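Local coordinates for GDSL-like protein (Roseburia intestinalis L1-82, PDB 6HFZ) that is a two-domain esterase of a commensal gut bacterium that removes acetyl groups from complex beta-mannans, at residues L230-Y235 against L336-N341; E119-L124 against L153-I158; F86-A91 against V125-T130; H251-D256 against V346-T351. All blocks are in the same frame, centred on the assembly; numbering follows the deposited sequence.

Interactions 2 and 3 lie inside the SGNH hydrolase domain and share helix 115-129, with centres about 11 Å apart. One pairs that helix with helix 152-161, the other with helix 84-96, and their segments alternate along the chain. Both close before interaction 1 opens, where the loop before strand 237-241 meets a loop of the beta-rich second domain. Interaction 1 touches both: T234 and T231 reach E119 and E122, while the backbone at Y235 packs on V88. Interaction 4, within the second domain, alternates in segments with interaction 1 but touches none of the other three; its nearest atoms are about 8 Å from interaction 1, the centres about 27 Å apart. Helix 115-129 therefore links the hydrolase interior to the interdomain seam.

Interaction 1 (L230-Y235 against L336-N341); sequences LTKNTY and LEHGEN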
loop_
_atom_site.group_PDB
_atom_site.type_symbol
_atom_site.label_atom_id
_atom_site.label_comp_id
_atom_site.label_asym_id
_atom_site.label_seq_id
_atom_site.Cartn_x
_atom_site.Cartn_y
_atom_site.Cartn_z
ATOM N N LEU A 230 3.142 8.882 -17.331
ATOM C CA LEU A 230 3.689 7.874 -18.187
ATOM C C LEU A 230 2.607 6.864 -18.610
ATOM O O LEU A 230 2.548 6.457 -19.755
ATOM C CB LEU A 230 4.829 7.212 -17.395
ATOM C CG LEU A 230 5.667 6.211 -18.168
ATOM C CD1 LEU A 230 6.335 6.917 -19.349
ATOM C CD2 LEU A 230 6.703 5.579 -17.252
ATOM N N THR A 231 1.720 6.469 -17.686
ATOM C CA THR A 231 0.608 5.579 -17.962
ATOM C C THR A 231 -0.663 6.388 -18.230
ATOM O O THR A 231 -0.642 7.619 -18.189
ATOM C CB THR A 231 0.410 4.577 -16.804
ATOM O OG1 THR A 231 -0.239 5.269 -15.734
ATOM C CG2 THR A 231 1.740 4.035 -16.316
ATOM N N LYS A 232 -1.782 5.682 -18.474
ATOM C CA LYS A 232 -3.129 6.311 -18.593
ATOM C C LYS A 232 -3.566 6.999 -17.282
ATOM O O LYS A 232 -4.442 7.867 -17.291
ATOM C CB LYS A 232 -4.173 5.262 -18.962
ATOM C CG LYS A 232 -4.030 4.678 -20.359
ATOM C CD LYS A 232 -5.213 3.806 -20.716
ATOM C CE LYS A 232 -4.976 2.985 -21.968
ATOM N NZ LYS A 232 -4.938 3.825 -23.188
ATOM N N ASN A 233 -2.950 6.619 -16.160
ATOM C CA ASN A 233 -3.075 7.284 -14.889
ATOM C C ASN A 233 -4.549 7.400 -14.462
ATOM O O ASN A 233 -4.957 8.418 -13.934
ATOM C CB ASN A 233 -2.400 8.648 -14.900
ATOM C CG ASN A 233 -2.380 9.296 -13.544
ATOM O OD1 ASN A 233 -2.088 8.631 -12.538
ATOM N ND2 ASN A 233 -2.730 10.579 -13.507
ATOM N N THR A 234 -5.321 6.322 -14.631
ATOM C CA THR A 234 -6.749 6.363 -14.323
ATOM C C THR A 234 -7.066 6.028 -12.855
ATOM O O THR A 234 -8.244 5.809 -12.529
ATOM C CB THR A 234 -7.533 5.500 -15.321
ATOM O OG1 THR A 234 -7.260 4.119 -15.169
ATOM C CG2 THR A 234 -7.262 5.885 -16.759
ATOM N N TYR A 235 -6.055 5.939 -11.974
ATOM C CA TYR A 235 -6.289 5.617 -10.544
ATOM C C TYR A 235 -5.937 6.802 -9.634
ATOM O O TYR A 235 -6.191 6.720 -8.437
ATOM C CB TYR A 235 -5.565 4.339 -10.102
ATOM C CG TYR A 235 -6.159 3.081 -10.678
ATOM C CD1 TYR A 235 -5.725 2.593 -11.887
ATOM C CD2 TYR A 235 -7.187 2.388 -10.042
ATOM C CE1 TYR A 235 -6.264 1.446 -12.439
ATOM C CE2 TYR A 235 -7.715 1.221 -10.558
ATOM C CZ TYR A 235 -7.248 0.751 -11.766
ATOM O OH TYR A 235 -7.780 -0.365 -12.345
ATOM N N LEU A 336 -13.994 -3.624 -13.163
ATOM C CA LEU A 336 -14.062 -2.850 -14.397
ATOM C C LEU A 336 -12.766 -2.052 -14.497
ATOM O O LEU A 336 -12.426 -1.358 -13.538
ATOM C CB LEU A 336 -15.233 -1.862 -14.362
ATOM C CG LEU A 336 -15.422 -1.025 -15.634
ATOM C CD1 LEU A 336 -15.755 -1.934 -16.825
ATOM C CD2 LEU A 336 -16.484 0.039 -15.454
ATOM N N GLU A 337 -12.105 -2.103 -15.659
ATOM C CA GLU A 337 -10.940 -1.266 -15.886
ATOM C C GLU A 337 -11.012 -0.602 -17.277
ATOM O O GLU A 337 -11.280 -1.264 -18.286
ATOM C CB GLU A 337 -9.662 -2.088 -15.747
ATOM C CG GLU A 337 -8.415 -1.223 -15.825
ATOM C CD GLU A 337 -7.117 -1.916 -15.447
ATOM O OE1 GLU A 337 -6.741 -2.896 -16.122
ATOM O OE2 GLU A 337 -6.470 -1.440 -14.497
ATOM N N HIS A 338 -10.756 0.708 -17.285
ATOM C CA HIS A 338 -10.702 1.562 -18.451
ATOM C C HIS A 338 -12.041 1.502 -19.205
ATOM O O HIS A 338 -12.050 1.470 -20.429
ATOM C CB HIS A 338 -9.512 1.211 -19.335
ATOM C CG HIS A 338 -8.183 1.343 -18.677
ATOM N ND1 HIS A 338 -7.075 0.687 -19.158
ATOM C CD2 HIS A 338 -7.788 2.059 -17.600
ATOM C CE1 HIS A 338 -6.036 0.968 -18.385
ATOM N NE2 HIS A 338 -6.458 1.810 -17.411
ATOM N N GLY A 339 -13.140 1.489 -18.443
ATOM C CA GLY A 339 -14.491 1.518 -18.944
ATOM C C GLY A 339 -14.959 2.934 -19.198
ATOM O O GLY A 339 -14.183 3.853 -19.258
ATOM N N GLU A 340 -16.272 3.075 -19.359
ATOM C CA GLU A 340 -16.873 4.350 -19.570
ATOM C C GLU A 340 -16.890 5.056 -18.221
ATOM O O GLU A 340 -17.195 4.438 -17.178
ATOM C CB GLU A 340 -18.280 4.181 -20.144
ATOM C CG GLU A 340 -19.054 5.467 -20.288
ATOM C CD GLU A 340 -20.401 5.289 -20.967
ATOM O OE1 GLU A 340 -20.798 6.228 -21.679
ATOM O OE2 GLU A 340 -21.049 4.198 -20.785
ATOM N N ASN A 341 -16.512 6.323 -18.258
ATOM C CA ASN A 341 -16.516 7.166 -17.096
ATOM C C ASN A 341 -17.931 7.745 -16.897
ATOM O O ASN A 341 -18.335 8.673 -17.574
ATOM C CB ASN A 341 -15.465 8.266 -17.209
ATOM C CG ASN A 341 -15.105 8.828 -15.854
ATOM O OD1 ASN A 341 -15.921 8.823 -14.926
ATOM N ND2 ASN A 341 -13.858 9.237 -15.719
#
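H338 and E337 meet K232, T234 and Y235 where the SGNH hydrolase domain abuts the beta-rich second domain. The 336-341 segment is the loop from strand 329-336 into strand 342-352, which belong to different antiparallel sheets, and 230-235 is the linker running into strand 237-241. From CB outward, H338 meets a different partner with each part of its ring. CG turns anti to the carbonyl carbon (chi1 -60°), and this sends the imidazole toward the linker. On the side of ND1 and CE1 the ring is met by the lysine: K232 CD lies 3.8 Å from H338 CE1, over one face in a CH-pi contact, 4.0 Å from the ring centroid. The opposite face carries the CG methylene of its own neighbour E337, so the ring is sandwiched between two aliphatic pieces. At the edge, in the ring plane, T234 OG1 comes to 3.2 Å from H338 CD2. The tip, NE2, hydrogen-bonds to E119 of helix 115-129; the other carboxylate oxygen of E119 takes T234 OG1. Beside this, Y235 crosses E337 at about a right angle, its ring 73° from the carboxylate plane. Y235 OH donates to E337 OE2 at 2.7 Å, on the anti side of a carboxylate oxygen also bonded to H116 ND1.

Interaction 2 (E119-L124 against L153-I158); sequences ETYEGL and LMHGRI
Y121 and H155 stack face to face between helix 115-129 and helix 152-161. These two helices belong to successive beta-alpha-beta crossovers of the SGNH hydrolase sheet, and the axes of the short segments approach to 9.5 Å, crossing at -36°. The aromatic part comes first: the ring centroids are 3.5 Å apart and the planes differ by only 7°. H155 CD2 lies over the tyrosine ring, 3.3 Å from Y121 CG, while the NE2 end lies over the CD1 side. Y121 reaches this face with CG anti to its backbone N (chi1 -164°). A CH-pi contact continues the overlap, as H155 CB sits over the phenol end, 3.5 Å from Y121 CE2. Apolar packing fills the next helical turn. I158 CB stands at the edge of the tyrosine, in plane, 4.0 Å from Y121 CD2, and I158 CD1 touches E122 CB at 3.8 Å. The polar bonds lead elsewhere: E122 to Y162, T231 and L230 N, and H155 to S108 and D111 in the region after strand 102-106. With both imidazole nitrogens held and one face pressed on Y121, the histidine has its ring rotation fixed, which ties helix 152-161 to that loop as well as to helix 115-129.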
loop_
_atom_site.group_PDB
_atom_site.type_symbol
_atom_site.label_atom_id
_atom_site.label_comp_id
_atom_site.label_asym_id
_atom_site.label_seq_id
_atom_site.Cartn_x
_atom_site.Cartn_y
_atom_site.Cartn_z
ATOM N N GLU A 119 0.339 1.456 -13.219
ATOM C CA GLU A 119 -0.661 2.520 -13.301
ATOM C C GLU A 119 -1.154 2.940 -11.907
ATOM O O GLU A 119 -1.227 4.134 -11.616
ATOM C CB GLU A 119 -1.812 2.074 -14.207
ATOM C CG GLU A 119 -2.761 3.211 -14.544
ATOM C CD GLU A 119 -3.899 2.888 -15.508
ATOM O OE1 GLU A 119 -3.982 1.739 -16.005
ATOM O OE2 GLU A 119 -4.730 3.763 -15.738
ATOM N N THR A 120 -1.450 1.966 -11.041
ATOM C CA THR A 120 -1.896 2.299 -9.683
ATOM C C THR A 120 -0.769 3.008 -8.913
ATOM O O THR A 120 -1.017 3.983 -8.190
ATOM C CB THR A 120 -2.499 1.115 -8.924
ATOM O OG1 THR A 120 -1.460 0.147 -8.706
ATOM C CG2 THR A 120 -3.635 0.437 -9.662
ATOM N N TYR A 121 0.463 2.495 -8.974
ATOM C CA TYR A 121 1.604 3.151 -8.309
ATOM C C TYR A 121 1.846 4.571 -8.834
ATOM O O TYR A 121 2.160 5.468 -8.051
ATOM C CB TYR A 121 2.821 2.269 -8.510
ATOM C CG TYR A 121 4.028 2.490 -7.660
ATOM C CD1 TYR A 121 4.130 1.859 -6.435
ATOM C CD2 TYR A 121 5.145 3.139 -8.176
ATOM C CE1 TYR A 121 5.295 1.911 -5.706
ATOM C CE2 TYR A 121 6.315 3.207 -7.450
ATOM C CZ TYR A 121 6.384 2.589 -6.211
ATOM O OH TYR A 121 7.552 2.563 -5.493
ATOM N N GLU A 122 1.684 4.787 -10.154
ATOM C CA GLU A 122 1.826 6.129 -10.695
ATOM C C GLU A 122 0.779 7.078 -10.069
ATOM O O GLU A 122 1.140 8.201 -9.661
ATOM C CB GLU A 122 1.736 6.175 -12.223
ATOM C CG GLU A 122 1.893 7.597 -12.715
ATOM C CD GLU A 122 2.203 7.750 -14.193
ATOM O OE1 GLU A 122 3.043 8.646 -14.534
ATOM O OE2 GLU A 122 1.685 6.967 -14.967
ATOM N N GLY A 123 -0.485 6.637 -9.981
ATOM C CA GLY A 123 -1.525 7.406 -9.319
ATOM C C GLY A 123 -1.162 7.749 -7.894
ATOM O O GLY A 123 -1.338 8.879 -7.471
ATOM N N LEU A 124 -0.635 6.755 -7.146
ATOM C CA LEU A 124 -0.242 6.986 -5.760
ATOM C C LEU A 124 0.887 8.012 -5.682
ATOM O O LEU A 124 0.825 9.002 -4.853
ATOM C CB LEU A 124 0.189 5.657 -5.128
ATOM C CG LEU A 124 0.801 5.816 -3.735
ATOM C CD1 LEU A 124 -0.202 6.396 -2.725
ATOM C CD2 LEU A 124 1.368 4.480 -3.239
ATOM N N LEU A 153 10.686 -3.428 -11.551
ATOM C CA LEU A 153 10.749 -3.070 -12.961
ATOM C C LEU A 153 9.686 -1.994 -13.232
ATOM O O LEU A 153 9.935 -1.014 -13.926
ATOM C CB LEU A 153 10.482 -4.275 -13.850
ATOM C CG LEU A 153 10.535 -3.970 -15.343
ATOM C CD1 LEU A 153 11.955 -3.681 -15.793
ATOM C CD2 LEU A 153 9.936 -5.088 -16.164
HETATM N N MSE A 154 8.483 -2.225 -12.711
HETATM C CA MSE A 154 7.379 -1.284 -12.890
HETATM C C MSE A 154 7.586 -0.033 -12.054
HETATM O O MSE A 154 7.444 1.098 -12.532
HETATM C CB MSE A 154 5.985 -1.884 -12.588
HETATM C CG MSE A 154 5.610 -3.112 -13.366
HETATM SE SE MSE A 154 5.446 -2.716 -15.295
HETATM C CE MSE A 154 7.181 -3.546 -15.700
ATOM N N HIS A 155 7.902 -0.227 -10.773
ATOM C CA HIS A 155 8.014 0.891 -9.856
ATOM C C HIS A 155 9.176 1.829 -10.223
ATOM O O HIS A 155 9.106 3.066 -10.021
ATOM C CB HIS A 155 8.070 0.377 -8.434
ATOM C CG HIS A 155 6.807 -0.306 -8.027
ATOM N ND1 HIS A 155 6.730 -1.069 -6.869
ATOM C CD2 HIS A 155 5.574 -0.305 -8.576
ATOM C CE1 HIS A 155 5.486 -1.537 -6.771
ATOM N NE2 HIS A 155 4.746 -1.049 -7.772
ATOM N N GLY A 156 10.264 1.234 -10.700
ATOM C CA GLY A 156 11.459 1.970 -11.089
ATOM C C GLY A 156 11.219 2.885 -12.281
ATOM O O GLY A 156 11.883 3.935 -12.397
ATOM N N ARG A 157 10.346 2.474 -13.195
ATOM C CA ARG A 157 9.973 3.311 -14.344
ATOM C C ARG A 157 9.306 4.579 -13.843
ATOM O O ARG A 157 9.523 5.672 -14.412
ATOM C CB ARG A 157 9.042 2.589 -15.310
ATOM C CG ARG A 157 9.723 1.448 -16.043
ATOM C CD ARG A 157 8.720 0.592 -16.803
ATOM N NE ARG A 157 9.393 -0.322 -17.720
ATOM C CZ ARG A 157 8.879 -1.461 -18.187
ATOM N NH1 ARG A 157 7.604 -1.753 -17.993
ATOM N NH2 ARG A 157 9.667 -2.328 -18.811
ATOM N N ILE A 158 8.504 4.449 -12.781
ATOM C CA ILE A 158 7.885 5.617 -12.141
ATOM C C ILE A 158 8.930 6.444 -11.398
ATOM O O ILE A 158 8.894 7.684 -11.464
ATOM C CB ILE A 158 6.717 5.199 -11.216
ATOM C CG1 ILE A 158 5.647 4.449 -12.003
ATOM C CG2 ILE A 158 6.162 6.395 -10.457
ATOM C CD1 ILE A 158 5.209 5.120 -13.318
#

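Interaction 3 (F86-A91 against V125-T130); sequences FGVARA and VRKVYT
The carbonyl of V88 is the flat group that K127 meets, and it is approached over a face. K127 NZ donates to V88 O at 3.0 Å, standing 39° out of the carbonyl plane with a C=O...N angle of 139°, so the bond misses the lone pairs. The lysine gets there by leaving its helix extended and bending at chi3 (-72°), which swings CE and NZ over to the V88 turn. Its aliphatic part packs on the way: K127 CD rests 4.0 Å from A91 CB, and K127 NZ passes 3.7 Å from V88 CG2. Two flat groups further from the meeting point have partners within their own segments. R90 CD lies over one face of the F86 ring, while R126 O takes T130 OG1 at 2.8 Å and T130 N from opposite faces of its plane, close to the C-terminal end of helix 115-129. K127 NZ also hydrogen-bonds the backbone O of E236, its stronger polar partner, just before strand 237-241, so one ammonium joins two main-chain oxygens. The contact thus lies between helices 84-96 and 115-129 of the hydrolase domain, with strand 237-241 packed on V88 through S238, and strand 329-336 lying against F86.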
loop_
_atom_site.group_PDB
_atom_site.type_symbol
_atom_site.label_atom_id
_atom_site.label_comp_id
_atom_site.label_asym_id
_atom_site.label_seq_id
_atom_site.Cartn_x
_atom_site.Cartn_y
_atom_site.Cartn_z
ATOM N N PHE A 86 -4.781 -0.088 -3.205
ATOM C CA PHE A 86 -5.425 0.390 -1.963
ATOM C C PHE A 86 -4.745 1.682 -1.485
ATOM O O PHE A 86 -5.406 2.631 -1.054
ATOM C CB PHE A 86 -5.447 -0.711 -0.930
ATOM C CG PHE A 86 -6.150 -0.376 0.367
ATOM C CD1 PHE A 86 -7.226 0.500 0.411
ATOM C CD2 PHE A 86 -5.773 -0.998 1.538
ATOM C CE1 PHE A 86 -7.882 0.780 1.603
ATOM C CE2 PHE A 86 -6.439 -0.726 2.727
ATOM C CZ PHE A 86 -7.492 0.162 2.753
ATOM N N GLY A 87 -3.405 1.747 -1.621
ATOM C CA GLY A 87 -2.652 2.942 -1.193
ATOM C C GLY A 87 -3.174 4.265 -1.753
ATOM O O GLY A 87 -3.307 5.260 -1.007
ATOM N N VAL A 88 -3.418 4.321 -3.048
ATOM C CA VAL A 88 -3.894 5.583 -3.664
ATOM C C VAL A 88 -5.292 5.953 -3.145
ATOM O O VAL A 88 -5.564 7.161 -2.931
ATOM C CB VAL A 88 -3.801 5.576 -5.212
ATOM C CG1 VAL A 88 -4.710 4.523 -5.785
ATOM C CG2 VAL A 88 -4.069 6.949 -5.818
ATOM N N ALA A 89 -6.155 4.982 -2.879
ATOM C CA ALA A 89 -7.542 5.223 -2.367
ATOM C C ALA A 89 -7.557 5.616 -0.891
ATOM O O ALA A 89 -8.514 6.222 -0.514
ATOM C CB ALA A 89 -8.378 3.985 -2.523
ATOM N N ARG A 90 -6.577 5.175 -0.088
ATOM C CA ARG A 90 -6.516 5.462 1.347
ATOM C C ARG A 90 -5.512 6.586 1.669
ATOM O O ARG A 90 -5.376 6.968 2.839
ATOM C CB ARG A 90 -6.227 4.199 2.153
ATOM C CG ARG A 90 -4.793 3.699 2.115
ATOM C CD ARG A 90 -4.686 2.282 2.564
ATOM N NE ARG A 90 -3.323 1.765 2.518
ATOM C CZ ARG A 90 -2.375 1.941 3.428
ATOM N NH1 ARG A 90 -2.597 2.726 4.473
ATOM N NH2 ARG A 90 -1.219 1.281 3.300
ATOM N N ALA A 91 -4.823 7.113 0.658
ATOM C CA ALA A 91 -3.683 7.998 0.916
ATOM C C ALA A 91 -4.146 9.255 1.673
ATOM O O ALA A 91 -3.499 9.671 2.627
ATOM C CB ALA A 91 -2.954 8.350 -0.369
ATOM N N VAL A 125 1.937 7.818 -6.488
ATOM C CA VAL A 125 3.088 8.717 -6.476
ATOM C C VAL A 125 2.642 10.162 -6.811
ATOM O O VAL A 125 3.061 11.134 -6.145
ATOM C CB VAL A 125 4.226 8.214 -7.393
ATOM C CG1 VAL A 125 5.295 9.275 -7.625
ATOM C CG2 VAL A 125 4.845 6.924 -6.885
ATOM N N ARG A 126 1.916 10.331 -7.922
ATOM C CA ARG A 126 1.406 11.672 -8.303
ATOM C C ARG A 126 0.640 12.311 -7.137
ATOM O O ARG A 126 0.864 13.484 -6.811
ATOM C CB ARG A 126 0.566 11.617 -9.572
ATOM C CG ARG A 126 1.382 11.304 -10.816
ATOM C CD ARG A 126 0.525 11.199 -12.041
ATOM N NE ARG A 126 -0.040 12.504 -12.362
ATOM C CZ ARG A 126 0.511 13.381 -13.200
ATOM N NH1 ARG A 126 1.709 13.156 -13.715
ATOM N NH2 ARG A 126 -0.182 14.466 -13.545
ATOM N N LYS A 127 -0.278 11.567 -6.505
ATOM C CA LYS A 127 -1.109 12.136 -5.449
ATOM C C LYS A 127 -0.237 12.599 -4.279
ATOM O O LYS A 127 -0.474 13.615 -3.664
ATOM C CB LYS A 127 -2.169 11.126 -5.003
ATOM C CG LYS A 127 -2.981 11.486 -3.753
ATOM C CD LYS A 127 -4.152 10.590 -3.473
ATOM C CE LYS A 127 -5.291 10.796 -4.437
ATOM N NZ LYS A 127 -6.235 9.649 -4.474
ATOM N N VAL A 128 0.708 11.748 -3.852
ATOM C CA VAL A 128 1.531 12.114 -2.692
ATOM C C VAL A 128 2.461 13.283 -3.038
ATOM O O VAL A 128 2.617 14.229 -2.249
ATOM C CB VAL A 128 2.287 10.885 -2.149
ATOM C CG1 VAL A 128 3.298 11.270 -1.090
ATOM C CG2 VAL A 128 1.338 9.805 -1.637
ATOM N N TYR A 129 3.088 13.233 -4.201
ATOM C CA TYR A 129 4.133 14.169 -4.593
ATOM C C TYR A 129 3.528 15.576 -4.759
ATOM O O TYR A 129 4.156 16.556 -4.392
ATOM C CB TYR A 129 4.809 13.695 -5.871
ATOM C CG TYR A 129 5.982 14.509 -6.366
ATOM C CD1 TYR A 129 7.207 14.514 -5.707
ATOM C CD2 TYR A 129 5.853 15.335 -7.471
ATOM C CE1 TYR A 129 8.289 15.236 -6.199
ATOM C CE2 TYR A 129 6.935 16.053 -7.981
ATOM C CZ TYR A 129 8.155 16.001 -7.340
ATOM O OH TYR A 129 9.242 16.665 -7.852
ATOM N N THR A 130 2.298 15.649 -5.273
ATOM C CA THR A 130 1.640 16.967 -5.486
ATOM C C THR A 130 0.744 17.389 -4.317
ATOM O O THR A 130 0.069 18.476 -4.380
ATOM C CB THR A 130 0.875 16.990 -6.808
ATOM O OG1 THR A 130 -0.210 16.075 -6.662
ATOM C CG2 THR A 130 1.761 16.630 -7.976
#

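Interaction 4 (H251-D256 against V346-T351); sequences HGFVAD and VEVRLT
F253 reaches out to L350 and V348 in the core of the second domain, which is built from two antiparallel sheets packed in a beta-sandwich-like manner. Strand 342-352 belongs to the five-stranded sheet. The 251-256 segment passes from one sheet to the other: strand 249-251 pairs with 279-286, whereas 254-255 pairs with 271-273. F253 sits at this crossing, just after G252, where the chain turns with a positive phi (122°), a backbone conformation that suits glycine. The CB of F253 is directed toward strand 342-352, and the ring follows, with chi1 at -91°, off the staggered values.

CE1 and CZ are the ring atoms that make the contact. V348 lies across the phenylalanine at about a right angle and offers one methyl, CG1, which comes to 4.1 Å from F253 CZ. L350 approaches at a slant instead: L350 CD1 sits 3.6 Å from F253 CZ and 3.8 Å from F253 CE1, touching the same two ring atoms. The two residues, two apart on the strand, thus hold the same end of the ring from different directions, and no hydrogen bond joins the segments.

Further hydrophobic side chains surround the phenylalanine. W271 and A273 come from the strand paired with 254-255, I280 from strand 279-286, and F361 and L363 from strand 361-370, so both sheets contribute to its pocket. The polar backbone comes near the ring too: the carbonyl V348 O lies 3.9 Å from F253 CE1.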
loop_
_atom_site.group_PDB
_atom_site.type_symbol
_atom_site.label_atom_id
_atom_site.label_comp_id
_atom_site.label_asym_id
_atom_site.label_seq_id
_atom_site.Cartn_x
_atom_site.Cartn_y
_atom_site.Cartn_z
ATOM N N HIS A 251 -30.271 -4.165 1.275
ATOM C CA HIS A 251 -31.355 -5.144 1.243
ATOM C C HIS A 251 -30.836 -6.457 1.818
ATOM O O HIS A 251 -30.747 -7.472 1.123
ATOM C CB HIS A 251 -31.892 -5.356 -0.180
ATOM C CG HIS A 251 -32.346 -4.108 -0.863
ATOM N ND1 HIS A 251 -33.515 -3.448 -0.504
ATOM C CD2 HIS A 251 -31.813 -3.414 -1.893
ATOM C CE1 HIS A 251 -33.692 -2.414 -1.291
ATOM N NE2 HIS A 251 -32.650 -2.362 -2.147
ATOM N N GLY A 252 -30.453 -6.430 3.101
ATOM C CA GLY A 252 -29.919 -7.595 3.782
ATOM C C GLY A 252 -28.532 -7.351 4.353
ATOM O O GLY A 252 -28.240 -7.749 5.475
ATOM N N PHE A 253 -27.662 -6.705 3.574
ATOM C CA PHE A 253 -26.353 -6.210 4.120
ATOM C C PHE A 253 -26.651 -5.165 5.201
ATOM O O PHE A 253 -27.630 -4.457 5.123
ATOM C CB PHE A 253 -25.479 -5.630 3.000
ATOM C CG PHE A 253 -24.561 -6.621 2.350
ATOM C CD1 PHE A 253 -24.990 -7.418 1.301
ATOM C CD2 PHE A 253 -23.253 -6.742 2.779
ATOM C CE1 PHE A 253 -24.134 -8.333 0.711
ATOM C CE2 PHE A 253 -22.383 -7.632 2.165
ATOM C CZ PHE A 253 -22.821 -8.419 1.123
ATOM N N VAL A 254 -25.835 -5.136 6.250
ATOM C CA VAL A 254 -26.028 -4.200 7.360
ATOM C C VAL A 254 -24.702 -3.466 7.621
ATOM O O VAL A 254 -23.634 -4.092 7.699
ATOM C CB VAL A 254 -26.537 -4.944 8.612
ATOM C CG1 VAL A 254 -25.785 -6.233 8.877
ATOM C CG2 VAL A 254 -26.496 -4.077 9.853
ATOM N N ALA A 255 -24.780 -2.151 7.800
ATOM C CA ALA A 255 -23.594 -1.366 8.083
ATOM C C ALA A 255 -22.948 -1.808 9.402
ATOM O O ALA A 255 -23.665 -2.059 10.397
ATOM C CB ALA A 255 -23.974 0.079 8.143
ATOM N N ASP A 256 -21.604 -1.843 9.428
ATOM C CA ASP A 256 -20.813 -2.089 10.617
ATOM C C ASP A 256 -20.423 -0.703 11.147
ATOM O O ASP A 256 -19.637 -0.028 10.533
ATOM C CB ASP A 256 -19.597 -2.975 10.314
ATOM C CG ASP A 256 -18.541 -3.010 11.409
ATOM O OD1 ASP A 256 -18.891 -2.711 12.601
ATOM O OD2 ASP A 256 -17.393 -3.353 11.098
ATOM N N VAL A 346 -23.698 -0.546 -8.946
ATOM C CA VAL A 346 -22.998 -1.689 -8.471
ATOM C C VAL A 346 -23.879 -2.428 -7.469
ATOM O O VAL A 346 -24.432 -1.839 -6.550
ATOM C CB VAL A 346 -21.646 -1.291 -7.849
ATOM C CG1 VAL A 346 -20.898 -2.530 -7.389
ATOM C CG2 VAL A 346 -20.820 -0.454 -8.806
ATOM N N GLU A 347 -23.925 -3.740 -7.601
ATOM C CA GLU A 347 -24.681 -4.541 -6.700
ATOM C C GLU A 347 -23.795 -5.686 -6.218
ATOM O O GLU A 347 -23.112 -6.309 -7.008
ATOM C CB GLU A 347 -25.952 -5.033 -7.412
ATOM C CG GLU A 347 -26.766 -5.988 -6.556
ATOM C CD GLU A 347 -28.122 -6.399 -7.111
ATOM O OE1 GLU A 347 -28.266 -6.503 -8.369
ATOM O OE2 GLU A 347 -29.039 -6.613 -6.275
ATOM N N VAL A 348 -23.851 -5.968 -4.914
ATOM C CA VAL A 348 -23.229 -7.148 -4.354
ATOM C C VAL A 348 -24.341 -7.970 -3.678
ATOM O O VAL A 348 -25.134 -7.400 -2.960
ATOM C CB VAL A 348 -22.123 -6.747 -3.360
ATOM C CG1 VAL A 348 -21.468 -7.969 -2.747
ATOM C CG2 VAL A 348 -21.088 -5.842 -4.025
ATOM N N ARG A 349 -24.370 -9.277 -3.936
ATOM C CA ARG A 349 -25.408 -10.187 -3.433
ATOM C C ARG A 349 -24.745 -11.462 -2.923
ATOM O O ARG A 349 -23.899 -12.003 -3.591
ATOM C CB ARG A 349 -26.336 -10.598 -4.593
ATOM C CG ARG A 349 -27.571 -11.389 -4.176
ATOM C CD ARG A 349 -28.567 -11.567 -5.353
ATOM N NE ARG A 349 -29.730 -12.381 -4.938
ATOM C CZ ARG A 349 -30.878 -11.871 -4.490
ATOM N NH1 ARG A 349 -31.074 -10.568 -4.513
ATOM N NH2 ARG A 349 -31.846 -12.661 -4.056
ATOM N N LEU A 350 -25.228 -12.026 -1.812
ATOM C CA LEU A 350 -24.722 -13.310 -1.360
ATOM C C LEU A 350 -25.375 -14.439 -2.163
ATOM O O LEU A 350 -26.597 -14.419 -2.342
ATOM C CB LEU A 350 -25.026 -13.450 0.134
ATOM C CG LEU A 350 -23.847 -13.236 1.084
ATOM C CD1 LEU A 350 -23.100 -11.961 0.832
ATOM C CD2 LEU A 350 -24.262 -13.327 2.538
ATOM N N THR A 351 -24.544 -15.355 -2.668
ATOM C CA THR A 351 -24.967 -16.482 -3.546
ATOM C C THR A 351 -24.802 -17.856 -2.891
ATOM O O THR A 351 -25.506 -18.797 -3.305
ATOM C CB THR A 351 -24.206 -16.446 -4.875
ATOM O OG1 THR A 351 -22.810 -16.610 -4.614
ATOM C CG2 THR A 351 -24.427 -15.154 -5.623
#